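PDB 4E6Z: apicoplast TIC22, putative from Plasmodium falciparum 3D7, which acts as an essential chaperone required for the import of proteins into the apicoplast. Local coordinates for residues 74-85 and 126-136. Numbering follows the deposited sequence.
Sequences LEVIPVFLITNY and GNIKIHNITMK
Leu74 O lies 3.2 Å from CB of Met135, a selenomethionine in the first turn of helix 135-150, while the chains of Glu75, poorly ordered, and Lys136 run side by side to a weak salt bridge, OE2 to NZ 3.4 Å. Ile77 grips the same helix start twice: its O accepts Met135 N at 2.7 Å, and its CG2, placed anti to the backbone N by chi1 -53°, presses on Met135 CG at a tight 3.4 Å. From Pro78 the chain pairs with strand 129-134 as an antiparallel beta ladder of the Tic22-like protein, in which Val79, Leu81 and Thr83 form two-way backbone bonds with Ile133, His131 and Lys129. Val79 CB packs on Ile133 CG1. On the other face, covered by helices 106-119 and 261-272, Phe80 CD1 lies 3.8 Å from Ile130 CG2, and the ring meets Tyr266 nearly at right angles. Leu81 CD1 reaches Ile133 CD1 at 3.6 Å; Ile82 CG1 lies alongside Ile130 CD1. Thr83 OG1 donates a hydrogen bond to Asn84 O and touches the aliphatic chain of Lys129, whose NZ hydrogen-bonds to Ser87 OG. Tyr85 lays its ring beside the 126-128 backbone, CZ 3.2 Å from Gly126 O, with Ile128 N at the ring edge.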
ATOM      1  N   LEU A  74       7.990  -2.216  -6.988  1.00 70.24           N
ATOM      2  CA  LEU A  74       7.336  -2.258  -5.683  1.00 62.10           C
ATOM      3  C   LEU A  74       8.179  -1.562  -4.620  1.00 66.79           C
ATOM      4  O   LEU A  74       7.704  -1.276  -3.520  1.00 61.10           O
ATOM      5  CB  LEU A  74       7.089  -3.707  -5.261  1.00 56.28           C
ATOM      6  CG  LEU A  74       6.248  -4.578  -6.195  1.00 54.06           C
ATOM      7  CD1 LEU A  74       6.055  -5.968  -5.603  1.00 56.82           C
ATOM      8  CD2 LEU A  74       4.922  -3.925  -6.451  1.00 51.93           C
ATOM      9  N   GLU A  75       9.433  -1.287  -4.961  1.00 59.95           N
ATOM     10  CA  GLU A  75      10.397  -0.757  -4.005  1.00 67.84           C
ATOM     11  C   GLU A  75      10.036   0.657  -3.555  1.00 61.23           C
ATOM     12  O   GLU A  75      10.317   1.047  -2.419  1.00 59.06           O
ATOM     13  CB  GLU A  75      11.804  -0.783  -4.609  1.00 81.92           C
ATOM     14  CG  GLU A  75      12.921  -0.965  -3.595  1.00 90.69           C
ATOM     15  CD  GLU A  75      14.261  -1.252  -4.255  1.00106.17           C
ATOM     16  OE1 GLU A  75      14.358  -1.118  -5.495  1.00107.92           O
ATOM     17  OE2 GLU A  75      15.216  -1.613  -3.535  1.00110.75           O
ATOM     18  N   VAL A  76       9.410   1.419  -4.446  1.00 54.40           N
ATOM     19  CA  VAL A  76       9.055   2.807  -4.154  1.00 58.34           C
ATOM     20  C   VAL A  76       7.787   2.927  -3.306  1.00 48.48           C
ATOM     21  O   VAL A  76       7.414   4.020  -2.883  1.00 52.55           O
ATOM     22  CB  VAL A  76       8.867   3.626  -5.444  1.00 58.58           C
ATOM     23  CG1 VAL A  76      10.096   3.500  -6.327  1.00 65.31           C
ATOM     24  CG2 VAL A  76       7.621   3.163  -6.183  1.00 58.58           C
ATOM     25  N   ILE A  77       7.123   1.803  -3.067  1.00 42.35           N
ATOM     26  CA  ILE A  77       5.923   1.800  -2.243  1.00 42.50           C
ATOM     27  C   ILE A  77       6.272   1.498  -0.784  1.00 41.44           C
ATOM     28  O   ILE A  77       6.712   0.393  -0.464  1.00 33.30           O
ATOM     29  CB  ILE A  77       4.911   0.757  -2.737  1.00 43.57           C
ATOM     30  CG1 ILE A  77       4.624   0.953  -4.228  1.00 47.70           C
ATOM     31  CG2 ILE A  77       3.631   0.829  -1.915  1.00 39.38           C
ATOM     32  CD1 ILE A  77       3.898  -0.210  -4.866  1.00 46.28           C
ATOM     33  N   PRO A  78       6.081   2.489   0.102  1.00 41.72           N
ATOM     34  CA  PRO A  78       6.340   2.336   1.536  1.00 42.40           C
ATOM     35  C   PRO A  78       5.343   1.390   2.190  1.00 43.92           C
ATOM     36  O   PRO A  78       4.179   1.355   1.791  1.00 36.65           O
ATOM     37  CB  PRO A  78       6.134   3.755   2.088  1.00 36.14           C
ATOM     38  CG  PRO A  78       6.190   4.659   0.894  1.00 39.72           C
ATOM     39  CD  PRO A  78       5.629   3.851  -0.228  1.00 41.07           C
ATOM     40  N   VAL A  79       5.807   0.626   3.175  1.00 37.22           N
ATOM     41  CA  VAL A  79       4.941  -0.205   4.003  1.00 34.55           C
ATOM     42  C   VAL A  79       5.320   0.018   5.466  1.00 43.83           C
ATOM     43  O   VAL A  79       6.500   0.188   5.793  1.00 37.21           O
ATOM     44  CB  VAL A  79       5.081  -1.696   3.657  1.00 39.20           C
ATOM     45  CG1 VAL A  79       4.242  -2.554   4.615  1.00 35.58           C
ATOM     46  CG2 VAL A  79       4.687  -1.941   2.216  1.00 42.42           C
ATOM     47  N   PHE A  80       4.325   0.021   6.346  1.00 38.51           N
ATOM     48  CA  PHE A  80       4.557   0.398   7.733  1.00 37.88           C
ATOM     49  C   PHE A  80       4.210  -0.700   8.726  1.00 35.92           C
ATOM     50  O   PHE A  80       3.199  -1.384   8.589  1.00 36.91           O
ATOM     51  CB  PHE A  80       3.803   1.685   8.067  1.00 28.62           C
ATOM     52  CG  PHE A  80       4.171   2.836   7.184  1.00 34.40           C
ATOM     53  CD1 PHE A  80       5.184   3.710   7.542  1.00 34.67           C
ATOM     54  CD2 PHE A  80       3.521   3.028   5.973  1.00 36.34           C
ATOM     55  CE1 PHE A  80       5.533   4.767   6.715  1.00 45.00           C
ATOM     56  CE2 PHE A  80       3.865   4.077   5.145  1.00 30.78           C
ATOM     57  CZ  PHE A  80       4.870   4.951   5.516  1.00 39.01           C
ATOM     58  N   LEU A  81       5.074  -0.861   9.723  1.00 43.58           N
ATOM     59  CA  LEU A  81       4.847  -1.824  10.790  1.00 40.09           C
ATOM     60  C   LEU A  81       5.004  -1.152  12.142  1.00 30.99           C
ATOM     61  O   LEU A  81       5.626  -0.097  12.260  1.00 38.00           O
ATOM     62  CB  LEU A  81       5.823  -2.995  10.685  1.00 42.28           C
ATOM     63  CG  LEU A  81       5.768  -3.927   9.475  1.00 51.76           C
ATOM     64  CD1 LEU A  81       6.585  -3.352   8.342  1.00 54.74           C
ATOM     65  CD2 LEU A  81       6.298  -5.298   9.844  1.00 65.91           C
ATOM     66  N   ILE A  82       4.431  -1.761  13.169  1.00 35.79           N
ATOM     67  CA  ILE A  82       4.637  -1.292  14.528  1.00 35.22           C
ATOM     68  C   ILE A  82       5.677  -2.211  15.164  1.00 39.36           C
ATOM     69  O   ILE A  82       5.573  -3.432  15.076  1.00 36.59           O
ATOM     70  CB  ILE A  82       3.326  -1.271  15.343  1.00 39.54           C
ATOM     71  CG1 ILE A  82       2.383  -0.185  14.816  1.00 41.47           C
ATOM     72  CG2 ILE A  82       3.615  -1.012  16.813  1.00 38.61           C
ATOM     73  CD1 ILE A  82       1.882  -0.418  13.416  1.00 50.72           C
ATOM     74  N   THR A  83       6.699  -1.626  15.771  1.00 40.34           N
ATOM     75  CA  THR A  83       7.795  -2.420  16.307  1.00 42.51           C
ATOM     76  C   THR A  83       8.228  -1.911  17.666  1.00 43.27           C
ATOM     77  O   THR A  83       7.828  -0.823  18.085  1.00 40.49           O
ATOM     78  CB  THR A  83       9.028  -2.367  15.378  1.00 43.25           C
ATOM     79  OG1 THR A  83       9.603  -1.053  15.415  1.00 40.86           O
ATOM     80  CG2 THR A  83       8.647  -2.714  13.943  1.00 37.76           C
ATOM     81  N   ASN A  84       9.055  -2.701  18.349  1.00 47.16           N
ATOM     82  CA  ASN A  84       9.787  -2.210  19.506  1.00 42.67           C
ATOM     83  C   ASN A  84      10.961  -1.375  19.006  1.00 49.50           C
ATOM     84  O   ASN A  84      11.106  -1.163  17.801  1.00 47.20           O
ATOM     85  CB  ASN A  84      10.265  -3.364  20.401  1.00 44.93           C
ATOM     86  CG  ASN A  84      11.204  -4.323  19.682  1.00 48.77           C
ATOM     87  OD1 ASN A  84      11.818  -3.979  18.674  1.00 51.02           O
ATOM     88  ND2 ASN A  84      11.320  -5.535  20.208  1.00 50.46           N
ATOM     89  N   TYR A  85      11.803  -0.913  19.922  1.00 50.99           N
ATOM     90  CA  TYR A  85      12.896  -0.016  19.560  1.00 57.56           C
ATOM     91  C   TYR A  85      14.029  -0.712  18.802  1.00 59.61           C
ATOM     92  O   TYR A  85      14.857  -0.056  18.171  1.00 59.88           O
ATOM     93  CB  TYR A  85      13.423   0.712  20.797  1.00 67.04           C
ATOM     94  CG  TYR A  85      12.583   1.905  21.195  1.00 78.70           C
ATOM     95  CD1 TYR A  85      11.198   1.867  21.099  1.00 86.00           C
ATOM     96  CD2 TYR A  85      13.174   3.066  21.672  1.00 89.53           C
ATOM     97  CE1 TYR A  85      10.426   2.954  21.459  1.00 93.58           C
ATOM     98  CE2 TYR A  85      12.410   4.157  22.039  1.00 96.36           C
ATOM     99  CZ  TYR A  85      11.037   4.096  21.929  1.00102.13           C
ATOM    100  OH  TYR A  85      10.271   5.181  22.292  1.00109.65           O
ATOM    101  N   GLY A 126       6.317   3.844  25.641  1.00 45.69           N
ATOM    102  CA  GLY A 126       7.743   4.090  25.507  1.00 41.72           C
ATOM    103  C   GLY A 126       8.496   2.974  24.807  1.00 50.87           C
ATOM    104  O   GLY A 126       9.711   3.058  24.621  1.00 57.44           O
ATOM    105  N   ASN A 127       7.771   1.934  24.402  1.00 53.55           N
ATOM    106  CA  ASN A 127       8.384   0.752  23.803  1.00 51.95           C
ATOM    107  C   ASN A 127       7.962   0.485  22.360  1.00 48.27           C
ATOM    108  O   ASN A 127       8.318  -0.547  21.794  1.00 52.68           O
ATOM    109  CB  ASN A 127       8.071  -0.488  24.643  1.00 63.55           C
ATOM    110  CG  ASN A 127       8.453  -0.320  26.098  1.00 80.48           C
ATOM    111  OD1 ASN A 127       9.510   0.226  26.417  1.00 85.78           O
ATOM    112  ND2 ASN A 127       7.591  -0.792  26.992  1.00 79.82           N
ATOM    113  N   ILE A 128       7.197   1.390  21.760  1.00 44.45           N
ATOM    114  CA  ILE A 128       6.741   1.145  20.392  1.00 42.85           C
ATOM    115  C   ILE A 128       6.872   2.331  19.436  1.00 44.69           C
ATOM    116  O   ILE A 128       6.774   3.490  19.832  1.00 50.96           O
ATOM    117  CB  ILE A 128       5.307   0.572  20.344  1.00 50.47           C
ATOM    118  CG1 ILE A 128       4.301   1.549  20.942  1.00 43.49           C
ATOM    119  CG2 ILE A 128       5.241  -0.766  21.065  1.00 56.28           C
ATOM    120  CD1 ILE A 128       2.885   1.034  20.858  1.00 45.75           C
ATOM    121  N   LYS A 129       7.099   2.017  18.168  1.00 44.62           N
ATOM    122  CA  LYS A 129       7.279   3.035  17.146  1.00 45.84           C
ATOM    123  C   LYS A 129       6.785   2.496  15.815  1.00 47.33           C
ATOM    124  O   LYS A 129       6.501   1.303  15.681  1.00 37.21           O
ATOM    125  CB  LYS A 129       8.762   3.407  17.014  1.00 40.48           C
ATOM    126  CG  LYS A 129       9.592   2.326  16.339  1.00 43.02           C
ATOM    127  CD  LYS A 129      10.995   2.799  16.005  1.00 52.84           C
ATOM    128  CE  LYS A 129      11.658   1.843  15.022  1.00 60.49           C
ATOM    129  NZ  LYS A 129      13.061   1.522  15.408  1.00 62.84           N
ATOM    130  N   ILE A 130       6.696   3.383  14.830  1.00 47.96           N
ATOM    131  CA  ILE A 130       6.354   2.993  13.473  1.00 39.02           C
ATOM    132  C   ILE A 130       7.650   2.763  12.716  1.00 42.06           C
ATOM    133  O   ILE A 130       8.569   3.576  12.783  1.00 38.82           O
ATOM    134  CB  ILE A 130       5.549   4.094  12.760  1.00 36.48           C
ATOM    135  CG1 ILE A 130       4.317   4.479  13.587  1.00 42.07           C
ATOM    136  CG2 ILE A 130       5.166   3.658  11.341  1.00 31.50           C
ATOM    137  CD1 ILE A 130       3.301   3.371  13.739  1.00 41.29           C
ATOM    138  N   HIS A 131       7.728   1.647  12.004  1.00 39.75           N
ATOM    139  CA  HIS A 131       8.908   1.337  11.213  1.00 38.39           C
ATOM    140  C   HIS A 131       8.529   1.111   9.750  1.00 42.81           C
ATOM    141  O   HIS A 131       7.498   0.512   9.450  1.00 40.93           O
ATOM    142  CB  HIS A 131       9.618   0.112  11.780  1.00 38.13           C
ATOM    143  CG  HIS A 131      10.859  -0.259  11.039  1.00 41.97           C
ATOM    144  ND1 HIS A 131      11.928   0.603  10.896  1.00 49.36           N
ATOM    145  CD2 HIS A 131      11.216  -1.402  10.406  1.00 49.30           C
ATOM    146  CE1 HIS A 131      12.876   0.013  10.196  1.00 52.33           C
ATOM    147  NE2 HIS A 131      12.471  -1.208   9.887  1.00 52.34           N
ATOM    148  N   ASN A 132       9.367   1.593   8.841  1.00 43.81           N
ATOM    149  CA  ASN A 132       9.049   1.501   7.423  1.00 44.73           C
ATOM    150  C   ASN A 132       9.882   0.472   6.667  1.00 40.51           C
ATOM    151  O   ASN A 132      11.094   0.388   6.841  1.00 44.22           O
ATOM    152  CB  ASN A 132       9.171   2.874   6.754  1.00 50.26           C
ATOM    153  CG  ASN A 132      10.577   3.438   6.836  1.00 60.88           C
ATOM    154  OD1 ASN A 132      11.077   3.745   7.918  1.00 70.14           O
ATOM    155  ND2 ASN A 132      11.226   3.571   5.686  1.00 60.44           N
ATOM    156  N   ILE A 133       9.206  -0.321   5.845  1.00 42.57           N
ATOM    157  CA  ILE A 133       9.858  -1.154   4.844  1.00 40.27           C
ATOM    158  C   ILE A 133       9.254  -0.792   3.483  1.00 44.97           C
ATOM    159  O   ILE A 133       8.604   0.245   3.353  1.00 47.74           O
ATOM    160  CB  ILE A 133       9.666  -2.654   5.139  1.00 39.98           C
ATOM    161  CG1 ILE A 133       8.184  -3.025   5.063  1.00 42.37           C
ATOM    162  CG2 ILE A 133      10.228  -3.003   6.516  1.00 43.20           C
ATOM    163  CD1 ILE A 133       7.912  -4.507   5.152  1.00 39.01           C
ATOM    164  N   THR A 134       9.465  -1.632   2.475  1.00 48.05           N
ATOM    165  CA  THR A 134       8.867  -1.389   1.165  1.00 44.79           C
ATOM    166  C   THR A 134       7.972  -2.546   0.736  1.00 47.26           C
ATOM    167  O   THR A 134       8.021  -3.633   1.320  1.00 44.72           O
ATOM    168  CB  THR A 134       9.936  -1.171   0.080  1.00 47.60           C
ATOM    169  OG1 THR A 134      10.567  -2.418  -0.232  1.00 52.50           O
ATOM    170  CG2 THR A 134      10.973  -0.173   0.553  1.00 48.10           C
HETATM  171  N   MSE A 135       7.157  -2.305  -0.289  1.00 43.57           N
HETATM  172  CA  MSE A 135       6.301  -3.342  -0.854  1.00 45.74           C
HETATM  173  C   MSE A 135       7.135  -4.480  -1.413  1.00 46.98           C
HETATM  174  O   MSE A 135       6.697  -5.629  -1.428  1.00 57.14           O
HETATM  175  CB  MSE A 135       5.406  -2.772  -1.954  1.00 56.52           C
HETATM  176  CG  MSE A 135       3.959  -2.575  -1.535  1.00 68.58           C
HETATM  177 SE   MSE A 135       3.141  -4.202  -0.820  1.00 58.27          SE
HETATM  178  CE  MSE A 135       3.613  -5.439  -2.250  1.00 74.77           C
ATOM    179  N   LYS A 136       8.334  -4.152  -1.889  1.00 42.04           N
ATOM    180  CA  LYS A 136       9.280  -5.163  -2.345  1.00 53.62           C
ATOM    181  C   LYS A 136       9.580  -6.148  -1.222  1.00 57.90           C
ATOM    182  O   LYS A 136       9.361  -7.353  -1.360  1.00 57.36           O
ATOM    183  CB  LYS A 136      10.577  -4.503  -2.816  1.00 61.43           C
ATOM    184  CG  LYS A 136      11.718  -5.478  -3.078  1.00 59.50           C
ATOM    185  CD  LYS A 136      12.983  -4.734  -3.480  1.00 72.65           C
ATOM    186  CE  LYS A 136      14.154  -5.686  -3.680  1.00 83.68           C
ATOM    187  NZ  LYS A 136      15.400  -4.963  -4.061  1.00 86.26           N
TER